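Local coordinates for histone RNA hairpin-binding protein (Drosophila melanogaster, PDB 4TV0) that binds the stem-loop at the 3' end of histone mRNA and takes part in histone pre-mRNA 3' processing, coupling histone mRNA production to the cell cycle, at residues Q18-A27 against F59-M70. The protein carries 2 engineered substitutions. Sequence-based numbering, arbitrary orientation.
Engineered in segment 59-70: Met62 (natural residue Leu), Met70 (natural residue Leu). With nucleotides of chain B.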
loop_
_atom_site.group_PDB
_atom_site.type_symbol
_atom_site.label_atom_id
_atom_site.label_comp_id
_atom_site.label_asym_id
_atom_site.label_seq_id
_atom_site.Cartn_x
_atom_site.Cartn_y
_atom_site.Cartn_z
ATOM N N GLN A 18 4.436 -1.994 -2.644
ATOM C CA GLN A 18 3.107 -2.409 -3.077
ATOM C C GLN A 18 2.479 -1.340 -3.979
ATOM O O GLN A 18 1.849 -1.644 -4.996
ATOM C CB GLN A 18 2.203 -2.620 -1.864
ATOM C CG GLN A 18 2.530 -3.816 -1.010
ATOM C CD GLN A 18 1.843 -3.750 0.345
ATOM O OE1 GLN A 18 2.005 -2.779 1.092
ATOM N NE2 GLN A 18 1.058 -4.769 0.659
ATOM N N ILE A 19 2.657 -0.085 -3.580
ATOM C CA ILE A 19 2.166 1.049 -4.339
ATOM C C ILE A 19 2.861 1.156 -5.681
ATOM O O ILE A 19 2.198 1.234 -6.708
ATOM C CB ILE A 19 2.353 2.351 -3.564
ATOM C CG1 ILE A 19 1.286 2.455 -2.479
ATOM C CG2 ILE A 19 2.280 3.552 -4.493
ATOM C CD1 ILE A 19 1.615 3.499 -1.421
ATOM N N ASP A 20 4.191 1.147 -5.663
ATOM C CA ASP A 20 4.969 1.182 -6.894
ATOM C C ASP A 20 4.486 0.126 -7.868
ATOM O O ASP A 20 4.150 0.440 -8.999
ATOM C CB ASP A 20 6.461 1.015 -6.612
ATOM C CG ASP A 20 7.087 2.288 -6.117
ATOM O OD1 ASP A 20 6.329 3.235 -5.812
ATOM O OD2 ASP A 20 8.329 2.359 -6.029
ATOM N N TYR A 21 4.431 -1.115 -7.409
ATOM C CA TYR A 21 3.826 -2.192 -8.175
ATOM C C TYR A 21 2.504 -1.763 -8.807
ATOM O O TYR A 21 2.249 -2.045 -9.979
ATOM C CB TYR A 21 3.586 -3.417 -7.288
ATOM C CG TYR A 21 4.741 -4.391 -7.233
ATOM C CD1 TYR A 21 6.029 -3.985 -7.555
ATOM C CD2 TYR A 21 4.533 -5.727 -6.878
ATOM C CE1 TYR A 21 7.094 -4.876 -7.504
ATOM C CE2 TYR A 21 5.575 -6.626 -6.839
ATOM C CZ TYR A 21 6.865 -6.197 -7.150
ATOM O OH TYR A 21 7.931 -7.083 -7.107
ATOM N N GLY A 22 1.667 -1.085 -8.027
ATOM C CA GLY A 22 0.370 -0.644 -8.512
ATOM C C GLY A 22 0.485 0.371 -9.634
ATOM O O GLY A 22 0.038 0.141 -10.742
ATOM N N LYS A 23 1.106 1.504 -9.356
ATOM C CA LYS A 23 1.293 2.495 -10.393
ATOM C C LYS A 23 2.475 2.137 -11.287
ATOM O O LYS A 23 3.336 2.967 -11.568
ATOM C CB LYS A 23 1.418 3.906 -9.808
ATOM C CG LYS A 23 2.496 4.108 -8.765
ATOM C CD LYS A 23 2.471 5.546 -8.250
ATOM C CE LYS A 23 1.089 5.917 -7.699
ATOM N NZ LYS A 23 0.934 7.398 -7.536
ATOM N N ASN A 24 2.503 0.882 -11.718
ATOM C CA ASN A 24 3.452 0.397 -12.717
ATOM C C ASN A 24 2.667 -0.352 -13.793
ATOM O O ASN A 24 3.175 -0.596 -14.889
ATOM C CB ASN A 24 4.527 -0.495 -12.071
ATOM C CG ASN A 24 5.478 -1.121 -13.086
ATOM O OD1 ASN A 24 5.226 -2.220 -13.586
ATOM N ND2 ASN A 24 6.587 -0.434 -13.380
ATOM N N THR A 25 1.410 -0.677 -13.478
ATOM C CA THR A 25 0.509 -1.364 -14.403
ATOM C C THR A 25 0.145 -0.537 -15.660
ATOM O O THR A 25 0.683 0.551 -15.891
ATOM C CB THR A 25 -0.801 -1.786 -13.697
ATOM O OG1 THR A 25 -1.496 -0.624 -13.227
ATOM C CG2 THR A 25 -0.518 -2.720 -12.531
ATOM N N ALA A 26 -0.764 -1.065 -16.476
ATOM C CA ALA A 26 -1.273 -0.322 -17.625
ATOM C C ALA A 26 -2.336 0.691 -17.187
ATOM O O ALA A 26 -2.218 1.896 -17.443
ATOM C CB ALA A 26 -1.837 -1.278 -18.676
ATOM N N ALA A 27 -3.366 0.193 -16.510
ATOM C CA ALA A 27 -4.458 1.040 -16.054
ATOM C C ALA A 27 -4.046 1.952 -14.894
ATOM O O ALA A 27 -3.892 3.169 -15.060
ATOM C CB ALA A 27 -5.644 0.186 -15.672
ATOM N N PHE A 59 -3.849 -3.101 5.739
ATOM C CA PHE A 59 -3.215 -2.433 4.607
ATOM C C PHE A 59 -3.153 -3.340 3.384
ATOM O O PHE A 59 -3.310 -2.895 2.242
ATOM C CB PHE A 59 -1.806 -1.973 4.948
ATOM C CG PHE A 59 -1.277 -0.945 3.999
ATOM C CD1 PHE A 59 -1.561 0.399 4.182
ATOM C CD2 PHE A 59 -0.533 -1.314 2.903
ATOM C CE1 PHE A 59 -1.081 1.361 3.301
ATOM C CE2 PHE A 59 -0.048 -0.356 2.025
ATOM C CZ PHE A 59 -0.336 0.983 2.228
ATOM N N ASP A 60 -2.907 -4.619 3.632
ATOM C CA ASP A 60 -2.891 -5.589 2.558
ATOM C C ASP A 60 -4.254 -5.690 1.858
ATOM O O ASP A 60 -4.322 -5.823 0.634
ATOM C CB ASP A 60 -2.416 -6.948 3.069
ATOM C CG ASP A 60 -0.911 -7.074 3.032
ATOM O OD1 ASP A 60 -0.266 -6.119 2.541
ATOM O OD2 ASP A 60 -0.377 -8.128 3.462
ATOM N N GLY A 61 -5.324 -5.607 2.643
ATOM C CA GLY A 61 -6.674 -5.598 2.110
ATOM C C GLY A 61 -6.975 -4.446 1.159
ATOM O O GLY A 61 -7.566 -4.660 0.108
HETATM N N MSE A 62 -6.573 -3.233 1.523
HETATM C CA MSE A 62 -6.821 -2.051 0.696
HETATM C C MSE A 62 -6.058 -2.083 -0.624
HETATM O O MSE A 62 -6.545 -1.621 -1.647
HETATM C CB MSE A 62 -6.473 -0.771 1.465
HETATM C CG MSE A 62 -7.308 -0.544 2.710
HETATM SE SE MSE A 62 -7.069 1.245 3.437
HETATM C CE MSE A 62 -5.275 1.036 4.219
ATOM N N VAL A 63 -4.854 -2.630 -0.580
ATOM C CA VAL A 63 -3.986 -2.701 -1.745
ATOM C C VAL A 63 -4.561 -3.672 -2.785
ATOM O O VAL A 63 -4.542 -3.399 -3.987
ATOM C CB VAL A 63 -2.537 -3.100 -1.324
ATOM C CG1 VAL A 63 -1.701 -3.424 -2.523
ATOM C CG2 VAL A 63 -1.888 -1.960 -0.557
ATOM N N LYS A 64 -5.077 -4.793 -2.286
ATOM C CA LYS A 64 -5.763 -5.801 -3.080
ATOM C C LYS A 64 -6.900 -5.155 -3.859
ATOM O O LYS A 64 -6.829 -5.031 -5.082
ATOM C CB LYS A 64 -6.297 -6.911 -2.161
ATOM C CG LYS A 64 -7.037 -8.022 -2.870
ATOM C CD LYS A 64 -7.079 -9.300 -2.039
ATOM C CE LYS A 64 -7.182 -10.542 -2.931
ATOM N NZ LYS A 64 -7.157 -11.819 -2.150
ATOM N N ILE A 65 -7.941 -4.745 -3.141
ATOM C CA ILE A 65 -9.038 -3.988 -3.728
ATOM C C ILE A 65 -8.551 -2.911 -4.708
ATOM O O ILE A 65 -8.983 -2.869 -5.846
ATOM C CB ILE A 65 -9.883 -3.310 -2.634
ATOM C CG1 ILE A 65 -10.698 -4.347 -1.868
ATOM C CG2 ILE A 65 -10.775 -2.220 -3.229
ATOM C CD1 ILE A 65 -11.497 -3.749 -0.752
ATOM N N TRP A 66 -7.635 -2.059 -4.277
ATOM C CA TRP A 66 -7.193 -0.971 -5.134
ATOM C C TRP A 66 -6.572 -1.506 -6.410
ATOM O O TRP A 66 -6.785 -0.951 -7.477
ATOM C CB TRP A 66 -6.202 -0.073 -4.401
ATOM C CG TRP A 66 -5.469 0.957 -5.223
ATOM C CD1 TRP A 66 -5.996 2.080 -5.770
ATOM C CD2 TRP A 66 -4.051 0.999 -5.508
ATOM N NE1 TRP A 66 -5.011 2.818 -6.406
ATOM C CE2 TRP A 66 -3.811 2.178 -6.257
ATOM C CE3 TRP A 66 -2.968 0.162 -5.206
ATOM C CZ2 TRP A 66 -2.535 2.533 -6.713
ATOM C CZ3 TRP A 66 -1.698 0.512 -5.676
ATOM C CH2 TRP A 66 -1.498 1.693 -6.417
ATOM N N ARG A 67 -5.820 -2.594 -6.309
ATOM C CA ARG A 67 -5.196 -3.172 -7.498
ATOM C C ARG A 67 -6.215 -3.663 -8.545
ATOM O O ARG A 67 -5.840 -4.009 -9.662
ATOM C CB ARG A 67 -4.218 -4.293 -7.123
ATOM C CG ARG A 67 -2.872 -3.810 -6.652
ATOM C CD ARG A 67 -2.119 -3.022 -7.715
ATOM N NE ARG A 67 -1.781 -3.839 -8.881
ATOM C CZ ARG A 67 -0.881 -4.815 -8.889
ATOM N NH1 ARG A 67 -0.207 -5.111 -7.789
ATOM N NH2 ARG A 67 -0.669 -5.499 -10.005
ATOM N N LYS A 68 -7.493 -3.705 -8.176
ATOM C CA LYS A 68 -8.564 -3.987 -9.130
ATOM C C LYS A 68 -9.790 -3.099 -8.867
ATOM O O LYS A 68 -10.568 -3.354 -7.947
ATOM C CB LYS A 68 -8.947 -5.476 -9.110
ATOM C CG LYS A 68 -9.298 -6.053 -7.746
ATOM C CD LYS A 68 -9.770 -7.505 -7.848
ATOM C CE LYS A 68 -10.927 -7.653 -8.832
ATOM N NZ LYS A 68 -11.371 -9.071 -8.971
ATOM N N SER A 69 -9.980 -2.044 -9.654
ATOM C CA SER A 69 -9.151 -1.656 -10.787
ATOM C C SER A 69 -9.313 -0.141 -10.715
ATOM O O SER A 69 -10.425 0.309 -10.428
ATOM C CB SER A 69 -9.776 -2.194 -12.088
ATOM O OG SER A 69 -8.862 -2.310 -13.174
HETATM N N MSE A 70 -8.283 0.681 -10.950
HETATM C CA MSE A 70 -6.949 0.351 -11.472
HETATM C C MSE A 70 -6.939 -0.339 -12.833
HETATM O O MSE A 70 -6.729 -1.546 -12.942
HETATM C CB MSE A 70 -6.050 -0.363 -10.448
HETATM C CG MSE A 70 -4.611 0.127 -10.485
HETATM SE SE MSE A 70 -4.582 2.077 -10.368
HETATM C CE MSE A 70 -2.844 2.483 -11.160
ATOM P P U B 14 9.652 -11.355 -5.897
ATOM O OP1 U B 14 10.779 -11.875 -6.723
ATOM O OP2 U B 14 9.903 -10.420 -4.771
ATOM O "O5'" U B 14 8.592 -10.638 -6.850
ATOM C "C5'" U B 14 8.297 -11.160 -8.144
ATOM C "C4'" U B 14 6.809 -11.199 -8.398
ATOM O "O4'" U B 14 6.274 -9.846 -8.340
ATOM C "C3'" U B 14 6.370 -11.783 -9.749
ATOM O "O3'" U B 14 5.224 -12.619 -9.572
ATOM C "C2'" U B 14 5.986 -10.540 -10.560
ATOM O "O2'" U B 14 4.989 -10.749 -11.532
ATOM C "C1'" U B 14 5.476 -9.599 -9.482
ATOM N N1 U B 14 5.609 -8.188 -9.857
ATOM C C2 U B 14 4.456 -7.437 -9.852
ATOM O O2 U B 14 3.392 -7.908 -9.519
ATOM N N3 U B 14 4.604 -6.128 -10.227
ATOM C C4 U B 14 5.789 -5.529 -10.601
ATOM O O4 U B 14 5.792 -4.336 -10.912
ATOM C C5 U B 14 6.943 -6.380 -10.592
ATOM C C6 U B 14 6.820 -7.661 -10.240
ATOM P P U B 16 0.348 -12.782 -12.466
ATOM O OP1 U B 16 -0.722 -12.936 -13.484
ATOM O OP2 U B 16 1.761 -12.597 -12.887
ATOM O "O5'" U B 16 -0.022 -11.507 -11.593
ATOM C "C5'" U B 16 -1.156 -11.541 -10.739
ATOM C "C4'" U B 16 -1.324 -10.247 -9.991
ATOM O "O4'" U B 16 -0.659 -10.340 -8.703
ATOM C "C3'" U B 16 -0.761 -9.007 -10.682
ATOM O "O3'" U B 16 -1.613 -7.901 -10.424
ATOM C "C2'" U B 16 0.553 -8.779 -9.952
ATOM O "O2'" U B 16 0.988 -7.437 -9.959
ATOM C "C1'" U B 16 0.201 -9.237 -8.541
ATOM N N1 U B 16 1.351 -9.643 -7.715
ATOM C C2 U B 16 1.644 -8.793 -6.674
ATOM O O2 U B 16 0.998 -7.780 -6.453
ATOM N N3 U B 16 2.720 -9.169 -5.918
ATOM C C4 U B 16 3.513 -10.276 -6.077
ATOM O O4 U B 16 4.442 -10.449 -5.285
ATOM C C5 U B 16 3.143 -11.115 -7.176
ATOM C C6 U B 16 2.098 -10.779 -7.944
ATOM P P C B 17 -2.840 -7.575 -11.404
ATOM O OP1 C B 17 -2.995 -8.717 -12.337
ATOM O OP2 C B 17 -2.629 -6.181 -11.894
ATOM O "O5'" C B 17 -4.109 -7.583 -10.449
ATOM C "C5'" C B 17 -4.518 -8.784 -9.824
ATOM C "C4'" C B 17 -5.978 -8.766 -9.450
ATOM O "O4'" C B 17 -6.755 -8.092 -10.484
ATOM C "C3'" C B 17 -6.587 -10.150 -9.313
ATOM O "O3'" C B 17 -7.633 -10.092 -8.352
ATOM C "C2'" C B 17 -7.171 -10.390 -10.703
ATOM O "O2'" C B 17 -8.184 -11.378 -10.760
ATOM C "C1'" C B 17 -7.700 -8.998 -11.033
ATOM N N1 C B 17 -7.845 -8.705 -12.471
ATOM C C2 C B 17 -9.115 -8.765 -13.073
ATOM O O2 C B 17 -10.118 -9.088 -12.400
ATOM N N3 C B 17 -9.212 -8.472 -14.394
ATOM C C4 C B 17 -8.131 -8.127 -15.105
ATOM N N4 C B 17 -8.283 -7.844 -16.403
ATOM C C5 C B 17 -6.840 -8.052 -14.512
ATOM C C6 C B 17 -6.747 -8.343 -13.208
#
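Gln18 reaches across to Phe59 and Asp60 with both ends of its amide. Its NE2 donates a bent hydrogen bond to Asp60 OD1 (2.7 Å), with the acceptor near the amide plane and the carboxylate turned 76° from it; Asp60 OD2 is meanwhile held by Arg56. OE1 of Gln18 lies at the ring edge of Phe59, 3.3 Å from CE2, while Gln18 CB rests on Val63 CG1. One turn on, Gly22 has no side chain to keep Trp66 and Arg67 off its backbone: its CA sits 3.5 Å from Arg67 CD and also meets Trp66, whose ring edge receives Ile19 O at CH2 (3.7 Å). Bends at chi2 and chi3 fold the Arg67 chain past Gly22 to the RNA, where NH2 donates to U16 O2' of chain B, almost straight at 175°, and to C17 OP2 of chain B, and NH1 to U16 O2 of chain B. Tyr21 lays one ring face over the base of U14 of chain B, its CE2 3.3 Å from C2; an alanine here would probably leave that base without its stacking partner and freer to turn. Met70, an engineered selenomethionine, brings CE to 3.7 Å from Gly22 O and near Thr25 OG1, though poor order makes its placement approximate. Gly22 O accepts from Thr25 N and OG1 at the C-terminal end of helix 9-22. The segments of helices 9-22 and 56-67 run almost exactly parallel, 1° apart with axes 10.8 Å from each other, within the RNA-binding domain, while Pro48 and Thr47 of the preceding loop pack on Phe59, Val63 and Trp66.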